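Local coordinates for protein peroxiredoxin (Akkermansia muciniphila, PDB 6KHX) that probably reduces hydroperoxides as a typical 2-Cys peroxiredoxin, using cysteine thiol chemistry within a ten-chain assembly, at residues V70-H81 and Y99-S110; E133-F141 and Q152-R161. One frame throughout, in Å; residues are numbered along the deposited sequence.

Contact 1 (V70-H81 and Y99-S110); sequences VVGCSTDSEFSH and YPIVSDINKTIS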
loop_
_atom_site.group_PDB
_atom_site.type_symbol
_atom_site.label_atom_id
_atom_site.label_comp_id
_atom_site.label_asym_id
_atom_site.label_seq_id
_atom_site.Cartn_x
_atom_site.Cartn_y
_atom_site.Cartn_z
ATOM N N VAL B 70 48.141 -0.905 7.643
ATOM C CA VAL B 70 47.794 -0.180 6.427
ATOM C C VAL B 70 47.138 -1.162 5.468
ATOM O O VAL B 70 47.702 -2.227 5.175
ATOM C CB VAL B 70 49.033 0.476 5.800
ATOM C CG1 VAL B 70 48.681 1.110 4.467
ATOM C CG2 VAL B 70 49.607 1.497 6.745
ATOM N N VAL B 71 45.943 -0.815 4.983
ATOM C CA VAL B 71 45.181 -1.673 4.082
ATOM C C VAL B 71 44.685 -0.819 2.927
ATOM O O VAL B 71 44.022 0.203 3.148
ATOM C CB VAL B 71 43.993 -2.354 4.790
ATOM C CG1 VAL B 71 43.248 -3.268 3.829
ATOM C CG2 VAL B 71 44.441 -3.123 6.021
ATOM N N GLY B 72 45.015 -1.229 1.701
ATOM C CA GLY B 72 44.478 -0.610 0.510
ATOM C C GLY B 72 43.357 -1.437 -0.096
ATOM O O GLY B 72 43.240 -2.636 0.144
ATOM N N CYS B 73 42.541 -0.784 -0.918
ATOM C CA CYS B 73 41.388 -1.447 -1.503
ATOM C C CYS B 73 40.969 -0.740 -2.782
ATOM O O CYS B 73 40.901 0.493 -2.828
ATOM C CB CYS B 73 40.215 -1.470 -0.518
ATOM S SG CYS B 73 38.734 -2.257 -1.169
ATOM N N SER B 74 40.651 -1.538 -3.802
ATOM C CA SER B 74 39.982 -1.063 -5.003
ATOM C C SER B 74 39.012 -2.141 -5.456
ATOM O O SER B 74 39.043 -3.274 -4.964
ATOM C CB SER B 74 40.974 -0.736 -6.129
ATOM O OG SER B 74 41.311 -1.905 -6.861
ATOM N N THR B 75 38.162 -1.795 -6.426
ATOM C CA THR B 75 37.177 -2.739 -6.936
ATOM C C THR B 75 37.738 -3.645 -8.025
ATOM O O THR B 75 36.963 -4.338 -8.691
ATOM C CB THR B 75 35.925 -2.013 -7.449
ATOM O OG1 THR B 75 36.270 -1.094 -8.492
ATOM C CG2 THR B 75 35.239 -1.264 -6.319
ATOM N N ASP B 76 39.055 -3.637 -8.235
ATOM C CA ASP B 76 39.698 -4.594 -9.122
ATOM C C ASP B 76 39.802 -5.962 -8.453
ATOM O O ASP B 76 39.714 -6.097 -7.228
ATOM C CB ASP B 76 41.088 -4.108 -9.520
ATOM C CG ASP B 76 41.051 -2.763 -10.200
ATOM O OD1 ASP B 76 40.538 -2.682 -11.338
ATOM O OD2 ASP B 76 41.511 -1.782 -9.585
ATOM N N SER B 77 40.001 -6.986 -9.276
ATOM C CA SER B 77 40.122 -8.343 -8.767
ATOM C C SER B 77 41.456 -8.549 -8.045
ATOM O O SER B 77 42.409 -7.776 -8.188
ATOM C CB SER B 77 39.991 -9.352 -9.904
ATOM O OG SER B 77 41.238 -9.547 -10.553
ATOM N N GLU B 78 41.517 -9.632 -7.270
ATOM C CA GLU B 78 42.762 -10.004 -6.610
ATOM C C GLU B 78 43.840 -10.370 -7.622
ATOM O O GLU B 78 45.035 -10.238 -7.331
ATOM C CB GLU B 78 42.517 -11.169 -5.643
ATOM C CG GLU B 78 42.193 -12.522 -6.301
ATOM C CD GLU B 78 40.730 -12.657 -6.748
ATOM O OE1 GLU B 78 40.020 -11.632 -6.846
ATOM O OE2 GLU B 78 40.283 -13.796 -6.995
ATOM N N PHE B 79 43.443 -10.829 -8.812
ATOM C CA PHE B 79 44.420 -11.162 -9.843
ATOM C C PHE B 79 45.008 -9.920 -10.507
ATOM O O PHE B 79 46.193 -9.905 -10.846
ATOM C CB PHE B 79 43.794 -12.094 -10.879
ATOM C CG PHE B 79 43.668 -13.513 -10.408
ATOM C CD1 PHE B 79 42.566 -13.926 -9.681
ATOM C CD2 PHE B 79 44.672 -14.432 -10.673
ATOM C CE1 PHE B 79 42.463 -15.235 -9.241
ATOM C CE2 PHE B 79 44.573 -15.740 -10.236
ATOM C CZ PHE B 79 43.471 -16.141 -9.518
ATOM N N SER B 80 44.221 -8.861 -10.686
ATOM C CA SER B 80 44.817 -7.607 -11.137
ATOM C C SER B 80 45.783 -7.057 -10.094
ATOM O O SER B 80 46.872 -6.584 -10.435
ATOM C CB SER B 80 43.729 -6.591 -11.463
ATOM O OG SER B 80 42.996 -7.007 -12.598
ATOM N N HIS B 81 45.402 -7.113 -8.812
ATOM C CA HIS B 81 46.310 -6.707 -7.742
ATOM C C HIS B 81 47.607 -7.510 -7.792
ATOM O O HIS B 81 48.710 -6.949 -7.728
ATOM C CB HIS B 81 45.633 -6.894 -6.384
ATOM C CG HIS B 81 44.482 -5.972 -6.135
ATOM N ND1 HIS B 81 44.140 -4.951 -6.995
ATOM C CD2 HIS B 81 43.578 -5.932 -5.126
ATOM C CE1 HIS B 81 43.082 -4.314 -6.521
ATOM N NE2 HIS B 81 42.722 -4.890 -5.389
ATOM N N TYR B 99 51.854 -4.737 2.133
ATOM C CA TYR B 99 50.687 -4.711 3.002
ATOM C C TYR B 99 49.458 -5.220 2.243
ATOM O O TYR B 99 49.481 -5.343 1.015
ATOM C CB TYR B 99 50.471 -3.300 3.553
ATOM C CG TYR B 99 50.323 -2.236 2.502
ATOM C CD1 TYR B 99 49.088 -1.978 1.920
ATOM C CD2 TYR B 99 51.413 -1.476 2.100
ATOM C CE1 TYR B 99 48.947 -1.000 0.959
ATOM C CE2 TYR B 99 51.281 -0.494 1.142
ATOM C CZ TYR B 99 50.048 -0.264 0.573
ATOM O OH TYR B 99 49.915 0.708 -0.382
ATOM N N PRO B 100 48.366 -5.536 2.947
ATOM C CA PRO B 100 47.201 -6.123 2.264
ATOM C C PRO B 100 46.553 -5.144 1.296
ATOM O O PRO B 100 46.323 -3.977 1.626
ATOM C CB PRO B 100 46.251 -6.479 3.415
ATOM C CG PRO B 100 47.115 -6.554 4.622
ATOM C CD PRO B 100 48.177 -5.518 4.407
ATOM N N ILE B 101 46.267 -5.633 0.092
ATOM C CA ILE B 101 45.491 -4.904 -0.904
ATOM C C ILE B 101 44.230 -5.714 -1.162
ATOM O O ILE B 101 44.290 -6.790 -1.772
ATOM C CB ILE B 101 46.272 -4.667 -2.199
ATOM C CG1 ILE B 101 47.660 -4.094 -1.877
ATOM C CG2 ILE B 101 45.473 -3.752 -3.119
ATOM C CD1 ILE B 101 48.569 -3.936 -3.086
ATOM N N VAL B 102 43.094 -5.209 -0.677
ATOM C CA VAL B 102 41.828 -5.932 -0.710
ATOM C C VAL B 102 41.190 -5.795 -2.084
ATOM O O VAL B 102 41.222 -4.724 -2.700
ATOM C CB VAL B 102 40.890 -5.402 0.389
ATOM C CG1 VAL B 102 39.529 -6.100 0.331
ATOM C CG2 VAL B 102 41.531 -5.569 1.741
ATOM N N SER B 103 40.571 -6.872 -2.554
ATOM C CA SER B 103 39.807 -6.850 -3.795
ATOM C C SER B 103 38.325 -6.681 -3.460
ATOM O O SER B 103 37.672 -7.628 -3.011
ATOM C CB SER B 103 40.049 -8.127 -4.594
ATOM O OG SER B 103 39.129 -8.234 -5.668
ATOM N N ASP B 104 37.791 -5.480 -3.698
ATOM C CA ASP B 104 36.361 -5.207 -3.524
ATOM C C ASP B 104 35.616 -5.539 -4.816
ATOM O O ASP B 104 34.982 -4.696 -5.452
ATOM C CB ASP B 104 36.145 -3.751 -3.118
ATOM C CG ASP B 104 34.675 -3.417 -2.856
ATOM O OD1 ASP B 104 33.867 -4.337 -2.603
ATOM O OD2 ASP B 104 34.321 -2.223 -2.922
ATOM N N ILE B 105 35.691 -6.821 -5.179
ATOM C CA ILE B 105 35.284 -7.256 -6.512
ATOM C C ILE B 105 33.786 -7.073 -6.734
ATOM O O ILE B 105 33.345 -6.890 -7.876
ATOM C CB ILE B 105 35.722 -8.715 -6.729
ATOM C CG1 ILE B 105 35.647 -9.098 -8.209
ATOM C CG2 ILE B 105 34.892 -9.661 -5.873
ATOM C CD1 ILE B 105 36.553 -10.261 -8.568
ATOM N N ASN B 106 32.982 -7.098 -5.669
ATOM C CA ASN B 106 31.541 -6.899 -5.774
ATOM C C ASN B 106 31.123 -5.449 -5.585
ATOM O O ASN B 106 29.933 -5.142 -5.736
ATOM C CB ASN B 106 30.809 -7.760 -4.740
ATOM C CG ASN B 106 30.934 -9.235 -5.016
ATOM O OD1 ASN B 106 31.069 -9.656 -6.165
ATOM N ND2 ASN B 106 30.898 -10.036 -3.962
ATOM N N LYS B 107 32.064 -4.558 -5.273
ATOM C CA LYS B 107 31.829 -3.140 -5.004
ATOM C C LYS B 107 31.015 -2.901 -3.737
ATOM O O LYS B 107 30.593 -1.764 -3.489
ATOM C CB LYS B 107 31.144 -2.436 -6.184
ATOM C CG LYS B 107 31.806 -2.720 -7.514
ATOM C CD LYS B 107 31.199 -1.898 -8.622
ATOM C CE LYS B 107 31.731 -2.338 -9.964
ATOM N NZ LYS B 107 33.163 -1.977 -10.140
ATOM N N THR B 108 30.779 -3.935 -2.924
ATOM C CA THR B 108 29.985 -3.746 -1.713
ATOM C C THR B 108 30.763 -3.003 -0.628
ATOM O O THR B 108 30.163 -2.255 0.152
ATOM C CB THR B 108 29.485 -5.097 -1.183
ATOM O OG1 THR B 108 30.592 -5.970 -0.953
ATOM C CG2 THR B 108 28.537 -5.759 -2.178
ATOM N N ILE B 109 32.085 -3.192 -0.548
ATOM C CA ILE B 109 32.871 -2.482 0.458
ATOM C C ILE B 109 32.879 -0.990 0.157
ATOM O O ILE B 109 32.640 -0.153 1.039
ATOM C CB ILE B 109 34.302 -3.042 0.524
ATOM C CG1 ILE B 109 34.285 -4.556 0.695
ATOM C CG2 ILE B 109 35.053 -2.413 1.681
ATOM C CD1 ILE B 109 35.664 -5.174 0.610
ATOM N N SER B 110 33.159 -0.638 -1.099
ATOM C CA SER B 110 33.160 0.763 -1.498
ATOM C C SER B 110 31.793 1.391 -1.271
ATOM O O SER B 110 31.698 2.560 -0.878
ATOM C CB SER B 110 33.580 0.883 -2.965
ATOM O OG SER B 110 34.835 0.259 -3.186
HETATM O O HOH W 1 34.144 -4.299 -9.535
#
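G72 and V102 carry the backbone pairing: G72 N donates to P100 O (3.0 Å), and V102 N returns a bond to G72 O (2.7 Å). One step on, D104 N donates to S74 O at 2.8 Å, while the link from S74 N to V102 O is weak. With strand axes 32° apart, this is the parallel pairing of a beta-alpha-beta crossover, in which helix 78-85 belongs to the connection between neighbouring strands of the thioredoxin-like sheet.

Two side chains bond to main-chain oxygens. With chi1 at 169°, S103 OG is turned away from its own backbone N and reaches a lone pair of D76 O in the carbonyl plane, 2.7 Å away. H81 NE2 points its ring-plane N-H at V102 O (3.1 Å) but arrives 54° out of that carbonyl's plane; its ND1 is held by D44.

Apolar contacts flank the ladder. On one side I101 CG2 sits over an H81 ring face, 3.8 Å from the centroid, and V70 CG1 lies over the Y99 ring; on the other, V71 CG1 meets V102 CG2 at 3.5 Å.

The D104 carboxylate takes the helix-start amides, OD1 from I109 N and OD2 from both S110 N and S110 OG. A valine here would remove both acceptors and would probably leave the I109 and S110 amides without these partners and the S110 hydroxyl, which lies against T75 CG2, free to turn.

Contact 2 (E133-F141 and Q152-R161); sequences ELIAYRGLF and QLINDFPLGR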
loop_
_atom_site.group_PDB
_atom_site.type_symbol
_atom_site.label_atom_id
_atom_site.label_comp_id
_atom_site.label_asym_id
_atom_site.label_seq_id
_atom_site.Cartn_x
_atom_site.Cartn_y
_atom_site.Cartn_z
ATOM N N GLU B 133 31.374 5.532 -13.804
ATOM C CA GLU B 133 32.021 4.276 -13.468
ATOM C C GLU B 133 31.816 3.985 -11.988
ATOM O O GLU B 133 32.022 4.864 -11.143
ATOM C CB GLU B 133 33.509 4.340 -13.791
ATOM C CG GLU B 133 33.826 4.285 -15.264
ATOM C CD GLU B 133 35.314 4.363 -15.518
ATOM O OE1 GLU B 133 35.925 5.400 -15.178
ATOM O OE2 GLU B 133 35.877 3.387 -16.048
ATOM N N LEU B 134 31.409 2.756 -11.675
ATOM C CA LEU B 134 31.293 2.318 -10.286
ATOM C C LEU B 134 32.679 1.883 -9.821
ATOM O O LEU B 134 33.002 0.695 -9.729
ATOM C CB LEU B 134 30.264 1.201 -10.149
ATOM C CG LEU B 134 28.830 1.532 -10.576
ATOM C CD1 LEU B 134 27.968 0.286 -10.548
ATOM C CD2 LEU B 134 28.222 2.620 -9.698
ATOM N N ILE B 135 33.520 2.884 -9.544
ATOM C CA ILE B 135 34.852 2.690 -8.986
ATOM C C ILE B 135 34.982 3.589 -7.765
ATOM O O ILE B 135 34.206 4.527 -7.570
ATOM C CB ILE B 135 35.980 2.993 -9.997
ATOM C CG1 ILE B 135 35.880 4.432 -10.499
ATOM C CG2 ILE B 135 35.933 2.028 -11.174
ATOM C CD1 ILE B 135 36.888 4.755 -11.585
ATOM N N ALA B 136 35.971 3.282 -6.929
ATOM C CA ALA B 136 36.140 3.987 -5.664
ATOM C C ALA B 136 36.914 5.289 -5.846
ATOM O O ALA B 136 37.910 5.343 -6.573
ATOM C CB ALA B 136 36.859 3.099 -4.649
ATOM N N TYR B 137 36.445 6.339 -5.172
ATOM C CA TYR B 137 37.207 7.568 -5.042
ATOM C C TYR B 137 38.360 7.365 -4.056
ATOM O O TYR B 137 38.468 6.335 -3.383
ATOM C CB TYR B 137 36.311 8.711 -4.564
ATOM C CG TYR B 137 35.543 9.430 -5.654
ATOM C CD1 TYR B 137 36.207 10.181 -6.622
ATOM C CD2 TYR B 137 34.152 9.386 -5.701
ATOM C CE1 TYR B 137 35.506 10.853 -7.615
ATOM C CE2 TYR B 137 33.445 10.056 -6.690
ATOM C CZ TYR B 137 34.129 10.785 -7.644
ATOM O OH TYR B 137 33.439 11.455 -8.626
ATOM N N ARG B 138 39.236 8.371 -3.969
ATOM C CA ARG B 138 40.411 8.290 -3.096
ATOM C C ARG B 138 39.961 8.520 -1.657
ATOM O O ARG B 138 40.010 9.629 -1.114
ATOM C CB ARG B 138 41.488 9.278 -3.534
ATOM C CG ARG B 138 41.983 8.967 -4.924
ATOM C CD ARG B 138 43.215 9.735 -5.331
ATOM N NE ARG B 138 43.362 9.619 -6.774
ATOM C CZ ARG B 138 43.831 8.545 -7.401
ATOM N NH1 ARG B 138 44.241 7.487 -6.711
ATOM N NH2 ARG B 138 43.896 8.538 -8.726
ATOM N N GLY B 139 39.509 7.440 -1.034
ATOM C CA GLY B 139 38.895 7.510 0.291
ATOM C C GLY B 139 39.846 6.981 1.359
ATOM O O GLY B 139 40.527 5.987 1.139
ATOM N N LEU B 140 39.854 7.619 2.521
ATOM C CA LEU B 140 40.750 7.170 3.581
ATOM C C LEU B 140 40.024 7.207 4.917
ATOM O O LEU B 140 39.293 8.158 5.210
ATOM C CB LEU B 140 42.031 8.018 3.646
ATOM C CG LEU B 140 43.060 7.592 4.699
ATOM C CD1 LEU B 140 44.485 7.699 4.159
ATOM C CD2 LEU B 140 42.907 8.412 5.978
ATOM N N PHE B 141 40.213 6.153 5.712
ATOM C CA PHE B 141 39.548 6.006 7.000
ATOM C C PHE B 141 40.553 5.605 8.064
ATOM O O PHE B 141 41.401 4.728 7.837
ATOM C CB PHE B 141 38.417 4.961 6.957
ATOM C CG PHE B 141 37.377 5.237 5.913
ATOM C CD1 PHE B 141 37.597 4.894 4.585
ATOM C CD2 PHE B 141 36.195 5.867 6.252
ATOM C CE1 PHE B 141 36.653 5.160 3.624
ATOM C CE2 PHE B 141 35.243 6.139 5.294
ATOM C CZ PHE B 141 35.470 5.783 3.979
ATOM N N GLN B 152 37.804 10.404 8.478
ATOM C CA GLN B 152 37.625 9.988 7.096
ATOM C C GLN B 152 37.865 11.175 6.174
ATOM O O GLN B 152 37.627 12.332 6.538
ATOM C CB GLN B 152 36.235 9.395 6.834
ATOM C CG GLN B 152 35.089 10.362 7.024
ATOM C CD GLN B 152 33.770 9.772 6.565
ATOM O OE1 GLN B 152 32.992 9.248 7.370
ATOM N NE2 GLN B 152 33.525 9.821 5.255
ATOM N N LEU B 153 38.308 10.856 4.958
ATOM C CA LEU B 153 38.755 11.829 3.971
ATOM C C LEU B 153 38.523 11.232 2.592
ATOM O O LEU B 153 38.854 10.063 2.363
ATOM C CB LEU B 153 40.242 12.145 4.186
ATOM C CG LEU B 153 41.134 12.853 3.168
ATOM C CD1 LEU B 153 42.317 13.455 3.903
ATOM C CD2 LEU B 153 41.635 11.917 2.078
ATOM N N ILE B 154 37.972 12.027 1.678
ATOM C CA ILE B 154 37.758 11.591 0.302
ATOM C C ILE B 154 38.246 12.675 -0.646
ATOM O O ILE B 154 37.856 13.841 -0.523
ATOM C CB ILE B 154 36.280 11.271 0.007
ATOM C CG1 ILE B 154 35.680 10.373 1.087
ATOM C CG2 ILE B 154 36.158 10.617 -1.363
ATOM C CD1 ILE B 154 34.216 10.108 0.885
ATOM N N ASN B 155 39.079 12.281 -1.603
ATOM C CA ASN B 155 39.593 13.179 -2.625
ATOM C C ASN B 155 39.072 12.780 -3.997
ATOM O O ASN B 155 38.852 11.595 -4.281
ATOM C CB ASN B 155 41.127 13.182 -2.648
ATOM C CG ASN B 155 41.724 14.031 -1.550
ATOM O OD1 ASN B 155 41.005 14.588 -0.714
ATOM N ND2 ASN B 155 43.046 14.145 -1.546
ATOM N N ASP B 156 38.876 13.787 -4.845
ATOM C CA ASP B 156 38.597 13.540 -6.250
ATOM C C ASP B 156 39.758 12.783 -6.897
ATOM O O ASP B 156 40.887 12.768 -6.395
ATOM C CB ASP B 156 38.338 14.861 -6.972
ATOM C CG ASP B 156 37.691 14.671 -8.320
ATOM O OD1 ASP B 156 37.441 13.511 -8.705
ATOM O OD2 ASP B 156 37.417 15.688 -8.990
ATOM N N PHE B 157 39.464 12.157 -8.036
ATOM C CA PHE B 157 40.418 11.282 -8.720
ATOM C C PHE B 157 41.816 11.872 -8.911
ATOM O O PHE B 157 42.794 11.170 -8.610
ATOM C CB PHE B 157 39.803 10.867 -10.062
ATOM C CG PHE B 157 38.605 9.954 -9.933
ATOM C CD1 PHE B 157 38.638 8.852 -9.090
ATOM C CD2 PHE B 157 37.435 10.218 -10.633
ATOM C CE1 PHE B 157 37.539 8.018 -8.970
ATOM C CE2 PHE B 157 36.331 9.390 -10.515
ATOM C CZ PHE B 157 36.384 8.288 -9.684
ATOM N N PRO B 158 42.003 13.109 -9.384
ATOM C CA PRO B 158 43.371 13.575 -9.665
ATOM C C PRO B 158 44.153 14.099 -8.466
ATOM O O PRO B 158 45.307 14.504 -8.644
ATOM C CB PRO B 158 43.152 14.698 -10.696
ATOM C CG PRO B 158 41.724 15.111 -10.568
ATOM C CD PRO B 158 40.998 14.148 -9.682
ATOM N N LEU B 159 43.611 14.075 -7.254
ATOM C CA LEU B 159 44.251 14.697 -6.094
ATOM C C LEU B 159 44.764 13.606 -5.165
ATOM O O LEU B 159 44.014 13.081 -4.337
ATOM C CB LEU B 159 43.268 15.615 -5.374
ATOM C CG LEU B 159 42.539 16.604 -6.280
ATOM C CD1 LEU B 159 41.613 17.519 -5.483
ATOM C CD2 LEU B 159 43.571 17.428 -7.038
ATOM N N GLY B 160 46.052 13.290 -5.285
ATOM C CA GLY B 160 46.654 12.302 -4.408
ATOM C C GLY B 160 46.645 12.742 -2.955
ATOM O O GLY B 160 46.593 13.928 -2.625
ATOM N N ARG B 161 46.703 11.759 -2.071
ATOM C CA ARG B 161 46.574 12.029 -0.649
ATOM C C ARG B 161 47.950 12.314 -0.052
ATOM O O ARG B 161 48.956 12.395 -0.761
ATOM C CB ARG B 161 45.853 10.869 0.034
ATOM C CG ARG B 161 44.364 10.842 -0.263
ATOM C CD ARG B 161 43.753 9.479 -0.053
ATOM N NE ARG B 161 44.089 8.576 -1.149
ATOM C CZ ARG B 161 43.505 7.400 -1.346
ATOM N NH1 ARG B 161 42.542 6.997 -0.523
ATOM N NH2 ARG B 161 43.869 6.637 -2.373
#
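Y137 and F157 form an offset stack, centroids 4.2 Å apart and planes at 24°, with Y137 CE1 over the F157 face near its rim. I135 CG1 adds an apolar contact to F157 CZ (4.0 Å). Beside the stack, the R138 side chain stretches out straight as far as NE and brings NH2 to F157 O at 2.9 Å, with that oxygen in the guanidinium plane and a bent N-H...O angle of 131°. NE faces the same oxygen, though at a modelled distance too short to be trusted.

These groups sit at the end of an antiparallel hairpin, strands 138-143 and 149-155. R138 with N155 and L140 with L153 are two hydrogen-bonded pairs of it, as the bonds from N155 N to R138 O (2.9 Å) and from L153 N to L140 O (2.9 Å) establish.

The next shell fixes the arginine. R161 lays a guanidinium face on R138 CB, its CZ 3.5 Å away, and E52 of helix 48-58 bridges both arginines by salt bridges. R138 also touches C49, which by family analogy is probably the peroxidatic cysteine. N155 ND2 holds L159 O (3.1 Å) across the D156-L159 turn, while N155 OD1 bonds H151 of the third subunit, whose strand extends the sheet.

Overall arrangement
From the N terminus, contact 1 comes first: it closes the chain between V70-H81 and Y99-S110, bringing the strand after helix 78-85 back beside strand 68-74. Contact 2 opens only after contact 1 is complete, closing the shorter hairpin loop between E133-F141 and Q152-R161. The two are therefore in series, neither nesting nor crossing, with centres about 14 Å apart. Both belong to one sheet, where strand 35-40 separates strand 68-74 from strand 138-143. They meet directly where K107 NZ approaches L134 O at 2.7 Å, a probable hydrogen bond. Both also reach the second subunit, whereas through strand 149-155 the sheet runs on into a third.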